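Long-range contacts in putative glucoamylase (Bacteroides caccae ATCC 43185, PDB 4QT9), which probably acts as a glycoside hydrolase with an alpha/alpha toroid fold, releasing glucose from alpha-glucan chains: residues A[340-345]-A[395-400]; A[346-351]-A[400-405]. All coordinates share one frame; numbering follows the deposited sequence. Where two conformers were deposited one is given.

Contact 1: A[340-345]-A[395-400]; sequences SPTAAL and QGPIAV
The pyrrolidine ring of Pro397 meets Thr342 through its rim carbon CB, which sits 4.1 Å from Thr342 OG1; no aromatic or amide plane takes part, so the interface is a matter of branched aliphatic groups rather than stacked faces. Its centre is Ile398. With CG1 opposite its own carbonyl carbon (chi1 -65°) and the chain then extended, this side chain runs across that of Thr342 at about a right angle and sets CD1 3.7 Å from Thr342 CA. Behind the tip, CG1 lies 3.7 Å from Thr342 OG1. That hydroxyl is not stranded in an apolar setting, because it hydrogen-bonds to Asp394 O, one turn earlier on the Ile398 helix. Threonine suits the place well: its CB can pack on isoleucine while its oxygen reaches the neighbouring backbone. One turn on, Leu345 adds CB at 4.3 Å from Ile398 CG1, and its side chain also touches Met359 of helix 352-364. The helix kinks at Pro397, which has no N-H to give to the turn before it; the bond from Ile398 N to Gln395 O is weak. The short helix 341-345 thus lies beside 395-400, axes 8.8 Å apart and only 26° from parallel. Ile398 also touches Val28 of helix 21-37, and Pro397 touches Phe72 of helix 67-83, so this is buried helix-to-helix packing within the alpha/alpha toroid.

Contact 2: A[346-351]-A[400-405]; sequences SSIVYT and VMIENY
Met401, modelled as selenomethionine, lays its bent chain against Ser346 and Val349, where the loop joining helices 341-345 and 352-364 packs on a helix of the alpha/alpha toroid. Its CG is 3.3 Å from Ser346 O. Bends at chi2 and chi3 then carry the chain across Val349 at about a right angle, bringing CE to 3.7 Å from Val349 CG2; a long, unbranched and flexible chain suits such a winding path. The same CE approaches the Tyr350 ring obliquely, and the hydroxyl of that tyrosine is held by Ala264 O. Ile402 points away at its CB but still meets Ile348 CD1 through CG1, and it touches Val28 and Gln29 of helix 21-37. Asn404 offers only CB, 4.1 Å from Val349 CG1, while its amide bonds to Leu269 O and Trp411 N. Tyr405 closes the row: CG opposite the backbone N (chi1 168°) presents one face of the ring to Ile348 CG1. In the conformer described, one of two deposited, this carbon makes a CH-pi contact 4.0 Å from the ring centroid, with CD1 at 3.7 Å from Tyr405 CD2. Replacing Tyr405 by an alanine would probably leave Ile348 CG1 and CD1 without the ring they rest on and open a gap beside Ile348. Within the helix, Tyr405 N donates to Met401 O at 2.9 Å, and Val349 CG1 packs against that same carbonyl oxygen, 3.4 Å away.

Contacts 1 and 2 follow one another along the same pair of chain stretches, their centres about 8 Å apart. The first segments, 340-345 and 346-351, are consecutive, as helix 341-345 gives way to the loop that leads into helix 352-364; their partners, 395-400 and 400-405, share Val400 and both belong to helix 392-406. Both pairs therefore advance in the same direction, and the segments alternate along the chain. Ser346 ties the two together: its OG bonds back to Thr342 O and packs 3.2 Å from Ile398 N. All four segments belong to the part of the chain characteristic of the putative glucoamylase family, and together they make one continuous buried seam along helix 392-406 in the toroid.

Contact 1: A[340-345]-A[395-400]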
ATOM      1  N   SER A 340      15.658   1.030   0.128  1.00 22.21           N
ATOM      2  CA  SER A 340      14.546   0.142   0.422  1.00 21.95           C
ATOM      3  C   SER A 340      14.079  -0.458  -0.900  1.00 26.06           C
ATOM      4  O   SER A 340      13.579   0.290  -1.735  1.00 24.89           O
ATOM      5  CB  SER A 340      13.419   0.890   1.129  1.00 27.85           C
ATOM      6  OG  SER A 340      13.929   1.674   2.196  1.00 41.41           O
ATOM      7  N   PRO A 341      14.303  -1.787  -1.138  1.00 23.83           N
ATOM      8  CA  PRO A 341      13.909  -2.404  -2.428  1.00 22.93           C
ATOM      9  C   PRO A 341      12.460  -2.146  -2.869  1.00 26.57           C
ATOM     10  O   PRO A 341      12.219  -2.015  -4.064  1.00 25.62           O
ATOM     11  CB  PRO A 341      14.149  -3.899  -2.183  1.00 24.31           C
ATOM     12  CG  PRO A 341      15.255  -3.936  -1.181  1.00 29.15           C
ATOM     13  CD  PRO A 341      14.957  -2.781  -0.254  1.00 24.66           C
ATOM     14  N   THR A 342      11.520  -1.973  -1.924  1.00 22.58           N
ATOM     15  CA  THR A 342      10.127  -1.693  -2.280  1.00 21.16           C
ATOM     16  C   THR A 342       9.975  -0.419  -3.110  1.00 26.18           C
ATOM     17  O   THR A 342       9.103  -0.372  -3.976  1.00 25.96           O
ATOM     18  CB  THR A 342       9.228  -1.650  -1.039  1.00 26.85           C
ATOM     19  OG1 THR A 342       7.872  -1.824  -1.447  1.00 20.25           O
ATOM     20  CG2 THR A 342       9.398  -0.363  -0.190  1.00 24.32           C
ATOM     21  N   ALA A 343      10.834   0.588  -2.890  1.00 23.18           N
ATOM     22  CA  ALA A 343      10.720   1.864  -3.593  1.00 22.18           C
ATOM     23  C   ALA A 343      10.897   1.722  -5.115  1.00 23.77           C
ATOM     24  O   ALA A 343       9.971   2.031  -5.864  1.00 23.21           O
ATOM     25  CB  ALA A 343      11.710   2.866  -3.031  1.00 22.69           C
ATOM     26  N   ALA A 344      12.037   1.248  -5.568  1.00 23.39           N
ATOM     27  CA  ALA A 344      12.284   1.126  -7.006  1.00 24.05           C
ATOM     28  C   ALA A 344      11.468   0.006  -7.604  1.00 27.54           C
ATOM     29  O   ALA A 344      10.937   0.172  -8.707  1.00 27.84           O
ATOM     30  CB  ALA A 344      13.762   0.896  -7.287  1.00 25.02           C
ATOM     31  N   LEU A 345      11.298  -1.097  -6.861  1.00 22.93           N
ATOM     32  CA  LEU A 345      10.608  -2.259  -7.415  1.00 23.04           C
ATOM     33  C   LEU A 345       9.118  -2.060  -7.538  1.00 26.54           C
ATOM     34  O   LEU A 345       8.565  -2.517  -8.532  1.00 26.90           O
ATOM     35  CB  LEU A 345      10.910  -3.562  -6.665  1.00 23.51           C
ATOM     36  CG  LEU A 345      12.381  -3.888  -6.378  1.00 28.57           C
ATOM     37  CD1 LEU A 345      12.519  -5.310  -5.878  1.00 28.30           C
ATOM     38  CD2 LEU A 345      13.258  -3.657  -7.549  1.00 29.07           C
ATOM     39  N   GLN A 395       6.653  -5.395   1.458  1.00 23.91           N
ATOM     40  CA  GLN A 395       6.566  -6.603   0.624  1.00 21.90           C
ATOM     41  C   GLN A 395       5.324  -6.610  -0.272  1.00 24.89           C
ATOM     42  O   GLN A 395       5.395  -7.037  -1.420  1.00 24.48           O
ATOM     43  CB  GLN A 395       6.597  -7.875   1.489  1.00 21.67           C
ATOM     44  CG  GLN A 395       7.933  -8.045   2.216  1.00 22.44           C
ATOM     45  CD  GLN A 395       9.128  -7.855   1.309  1.00 45.42           C
ATOM     46  OE1 GLN A 395       9.817  -6.810   1.357  1.00 42.40           O
ATOM     47  NE2 GLN A 395       9.393  -8.849   0.462  1.00 38.14           N
ATOM     48  N   GLY A 396       4.209  -6.164   0.272  1.00 22.34           N
ATOM     49  CA  GLY A 396       2.926  -6.107  -0.426  1.00 23.31           C
ATOM     50  C   GLY A 396       2.976  -5.429  -1.778  1.00 25.58           C
ATOM     51  O   GLY A 396       2.671  -6.071  -2.783  1.00 27.04           O
ATOM     52  N   PRO A 397       3.466  -4.168  -1.864  1.00 21.58           N
ATOM     53  CA  PRO A 397       3.486  -3.464  -3.163  1.00 19.61           C
ATOM     54  C   PRO A 397       4.387  -4.085  -4.220  1.00 22.92           C
ATOM     55  O   PRO A 397       4.051  -3.992  -5.388  1.00 22.99           O
ATOM     56  CB  PRO A 397       3.951  -2.078  -2.775  1.00 21.32           C
ATOM     57  CG  PRO A 397       3.459  -1.921  -1.349  1.00 25.48           C
ATOM     58  CD  PRO A 397       3.847  -3.240  -0.781  1.00 22.05           C
ATOM     59  N   ILE A 398       5.471  -4.792  -3.820  1.00 20.62           N
ATOM     60  CA  ILE A 398       6.387  -5.467  -4.732  1.00 21.37           C
ATOM     61  C   ILE A 398       5.646  -6.546  -5.522  1.00 26.04           C
ATOM     62  O   ILE A 398       5.720  -6.543  -6.746  1.00 24.71           O
ATOM     63  CB  ILE A 398       7.607  -6.056  -3.964  1.00 25.12           C
ATOM     64  CG1 ILE A 398       8.453  -4.905  -3.352  1.00 25.16           C
ATOM     65  CG2 ILE A 398       8.460  -6.943  -4.900  1.00 26.45           C
ATOM     66  CD1 ILE A 398       9.524  -5.320  -2.327  1.00 25.23           C
ATOM     67  N   ALA A 399       4.903  -7.448  -4.817  1.00 25.25           N
ATOM     68  CA  ALA A 399       4.145  -8.551  -5.422  1.00 24.65           C
ATOM     69  C   ALA A 399       3.029  -8.038  -6.300  1.00 26.43           C
ATOM     70  O   ALA A 399       2.848  -8.535  -7.400  1.00 27.47           O
ATOM     71  CB  ALA A 399       3.580  -9.443  -4.353  1.00 25.07           C
ATOM     72  N   VAL A 400       2.358  -6.983  -5.874  1.00 21.64           N
ATOM     73  CA  VAL A 400       1.200  -6.444  -6.590  1.00 20.14           C
ATOM     74  C   VAL A 400       1.616  -5.635  -7.837  1.00 24.27           C
ATOM     75  O   VAL A 400       1.069  -5.870  -8.925  1.00 24.86           O
ATOM     76  CB  VAL A 400       0.301  -5.652  -5.611  1.00 22.63           C
ATOM     77  CG1 VAL A 400      -0.908  -5.037  -6.333  1.00 21.64           C
ATOM     78  CG2 VAL A 400      -0.169  -6.579  -4.469  1.00 21.84           C
TER

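Contact 2: A[346-351]-A[400-405]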
ATOM      1  N   SER A 346       8.463  -1.335  -6.600  1.00 22.51           N
ATOM      2  CA  SER A 346       7.017  -1.115  -6.719  1.00 22.60           C
ATOM      3  C   SER A 346       6.696   0.037  -7.714  1.00 27.58           C
ATOM      4  O   SER A 346       5.537   0.361  -7.917  1.00 28.85           O
ATOM      5  CB  SER A 346       6.378  -0.865  -5.353  1.00 24.79           C
ATOM      6  OG  SER A 346       6.746  -1.884  -4.431  1.00 29.25           O
ATOM      7  N   SER A 347       7.714   0.620  -8.338  1.00 22.70           N
ATOM      8  CA  SER A 347       7.543   1.638  -9.357  1.00 22.59           C
ATOM      9  C   SER A 347       7.773   1.049 -10.756  1.00 27.22           C
ATOM     10  O   SER A 347       7.826   1.800 -11.721  1.00 29.42           O
ATOM     11  CB  SER A 347       8.450   2.840  -9.090  1.00 23.73           C
ATOM     12  OG  SER A 347       7.682   3.791  -8.361  1.00 26.55           O
ATOM     13  N   ILE A 348       7.869  -0.297 -10.858  1.00 24.52           N
ATOM     14  CA  ILE A 348       8.062  -1.038 -12.123  0.50 24.51           C
ATOM     15  C   ILE A 348       6.975  -0.658 -13.161  1.00 28.41           C
ATOM     16  O   ILE A 348       7.272  -0.585 -14.352  1.00 28.22           O
ATOM     17  CB  ILE A 348       8.124  -2.578 -11.892  0.50 26.84           C
ATOM     18  CG1 ILE A 348       8.541  -3.336 -13.179  0.50 27.09           C
ATOM     19  CG2 ILE A 348       6.814  -3.139 -11.273  0.50 26.50           C
ATOM     20  CD1 ILE A 348       9.048  -4.777 -12.957  0.50 28.52           C
ATOM     21  N   VAL A 349       5.739  -0.393 -12.710  1.00 23.28           N
ATOM     22  CA  VAL A 349       4.605  -0.010 -13.587  1.00 24.09           C
ATOM     23  C   VAL A 349       4.847   1.377 -14.258  1.00 28.84           C
ATOM     24  O   VAL A 349       4.309   1.631 -15.337  1.00 31.08           O
ATOM     25  CB  VAL A 349       3.251  -0.024 -12.830  1.00 26.78           C
ATOM     26  CG1 VAL A 349       2.902  -1.432 -12.355  1.00 25.50           C
ATOM     27  CG2 VAL A 349       3.232   0.979 -11.665  1.00 26.12           C
ATOM     28  N   TYR A 350       5.657   2.249 -13.620  1.00 24.29           N
ATOM     29  CA  TYR A 350       5.989   3.601 -14.101  1.00 25.07           C
ATOM     30  C   TYR A 350       7.307   3.672 -14.870  1.00 31.20           C
ATOM     31  O   TYR A 350       7.370   4.364 -15.896  1.00 31.81           O
ATOM     32  CB  TYR A 350       6.092   4.590 -12.925  1.00 24.99           C
ATOM     33  CG  TYR A 350       4.856   4.640 -12.072  1.00 24.84           C
ATOM     34  CD1 TYR A 350       3.633   5.025 -12.611  1.00 25.20           C
ATOM     35  CD2 TYR A 350       4.906   4.314 -10.718  1.00 25.19           C
ATOM     36  CE1 TYR A 350       2.476   5.039 -11.839  1.00 25.82           C
ATOM     37  CE2 TYR A 350       3.755   4.340  -9.929  1.00 25.34           C
ATOM     38  CZ  TYR A 350       2.543   4.706 -10.497  1.00 29.26           C
ATOM     39  OH  TYR A 350       1.409   4.786  -9.737  1.00 21.17           O
ATOM     40  N   THR A 351       8.372   3.049 -14.318  1.00 27.14           N
ATOM     41  CA  THR A 351       9.732   3.050 -14.886  1.00 28.58           C
ATOM     42  C   THR A 351      10.200   1.589 -15.044  1.00 33.57           C
ATOM     43  O   THR A 351      11.017   1.118 -14.245  1.00 33.61           O
ATOM     44  CB  THR A 351      10.669   3.894 -13.995  1.00 31.32           C
ATOM     45  OG1 THR A 351      10.629   3.353 -12.670  1.00 27.76           O
ATOM     46  CG2 THR A 351      10.271   5.373 -13.961  1.00 27.83           C
ATOM     47  N   VAL A 400       2.358  -6.983  -5.874  1.00 21.64           N
ATOM     48  CA  VAL A 400       1.200  -6.444  -6.590  1.00 20.14           C
ATOM     49  C   VAL A 400       1.616  -5.635  -7.837  1.00 24.27           C
ATOM     50  O   VAL A 400       1.069  -5.870  -8.925  1.00 24.86           O
ATOM     51  CB  VAL A 400       0.301  -5.652  -5.611  1.00 22.63           C
ATOM     52  CG1 VAL A 400      -0.908  -5.037  -6.333  1.00 21.64           C
ATOM     53  CG2 VAL A 400      -0.169  -6.579  -4.469  1.00 21.84           C
HETATM   54  N   MSE A 401       2.626  -4.754  -7.709  1.00 19.86           N
HETATM   55  CA  MSE A 401       3.054  -3.949  -8.854  1.00 17.56           C
HETATM   56  C   MSE A 401       3.724  -4.808  -9.948  1.00 24.25           C
HETATM   57  O   MSE A 401       3.483  -4.508 -11.134  1.00 23.89           O
HETATM   58  CB  MSE A 401       3.889  -2.765  -8.419  1.00 17.73           C
HETATM   59  CG  MSE A 401       3.039  -1.771  -7.632  1.00 20.33           C
HETATM   60 SE   MSE A 401       1.461  -1.120  -8.637  0.75 23.76          SE
HETATM   61  CE  MSE A 401       1.658   0.878  -8.288  1.00 20.93           C
ATOM     62  N   ILE A 402       4.480  -5.897  -9.575  1.00 21.02           N
ATOM     63  CA  ILE A 402       5.066  -6.808 -10.572  0.60 20.92           C
ATOM     64  C   ILE A 402       3.897  -7.468 -11.340  1.00 25.94           C
ATOM     65  O   ILE A 402       3.936  -7.558 -12.574  1.00 25.27           O
ATOM     66  CB  ILE A 402       6.041  -7.850  -9.954  0.60 22.91           C
ATOM     67  CG1 ILE A 402       7.419  -7.218  -9.632  0.60 21.62           C
ATOM     68  CG2 ILE A 402       6.231  -9.046 -10.895  0.60 24.82           C
ATOM     69  CD1 ILE A 402       8.367  -8.156  -8.785  0.60 14.26           C
ATOM     70  N   GLU A 403       2.845  -7.897 -10.607  1.00 24.06           N
ATOM     71  CA  GLU A 403       1.665  -8.504 -11.223  1.00 23.89           C
ATOM     72  C   GLU A 403       0.969  -7.515 -12.171  1.00 27.81           C
ATOM     73  O   GLU A 403       0.694  -7.870 -13.323  1.00 29.36           O
ATOM     74  CB  GLU A 403       0.671  -9.030 -10.177  1.00 24.85           C
ATOM     75  CG  GLU A 403      -0.396  -9.915 -10.805  1.00 27.64           C
ATOM     76  CD  GLU A 403       0.163 -11.139 -11.514  1.00 46.61           C
ATOM     77  OE1 GLU A 403       0.988 -11.857 -10.904  1.00 38.76           O
ATOM     78  OE2 GLU A 403      -0.178 -11.346 -12.701  1.00 40.10           O
ATOM     79  N   ASN A 404       0.725  -6.278 -11.711  1.00 22.48           N
ATOM     80  CA  ASN A 404       0.059  -5.260 -12.538  1.00 22.78           C
ATOM     81  C   ASN A 404       0.871  -4.934 -13.775  1.00 25.04           C
ATOM     82  O   ASN A 404       0.286  -4.734 -14.832  1.00 24.98           O
ATOM     83  CB  ASN A 404      -0.272  -3.980 -11.761  1.00 19.64           C
ATOM     84  CG  ASN A 404      -1.479  -4.105 -10.874  1.00 25.52           C
ATOM     85  OD1 ASN A 404      -2.395  -4.867 -11.150  1.00 25.65           O
ATOM     86  ND2 ASN A 404      -1.496  -3.375  -9.772  1.00 19.19           N
ATOM     87  N   TYR A 405       2.199  -4.903 -13.650  1.00 22.03           N
ATOM     88  CA  TYR A 405       3.105  -4.655 -14.770  1.00 23.04           C
ATOM     89  C   TYR A 405       3.047  -5.801 -15.786  1.00 28.47           C
ATOM     90  O   TYR A 405       3.055  -5.544 -16.988  1.00 29.59           O
ATOM     91  CB  TYR A 405       4.561  -4.470 -14.273  1.00 24.66           C
ATOM     92  CG  TYR A 405       5.586  -4.503 -15.393  1.00 27.50           C
ATOM     93  CD1 TYR A 405       5.644  -3.483 -16.343  1.00 28.77           C
ATOM     94  CD2 TYR A 405       6.479  -5.569 -15.520  1.00 28.60           C
ATOM     95  CE1 TYR A 405       6.562  -3.522 -17.389  1.00 29.66           C
ATOM     96  CE2 TYR A 405       7.404  -5.614 -16.560  1.00 29.69           C
ATOM     97  CZ  TYR A 405       7.453  -4.580 -17.481  1.00 35.71           C
ATOM     98  OH  TYR A 405       8.346  -4.641 -18.519  1.00 36.55           O
TER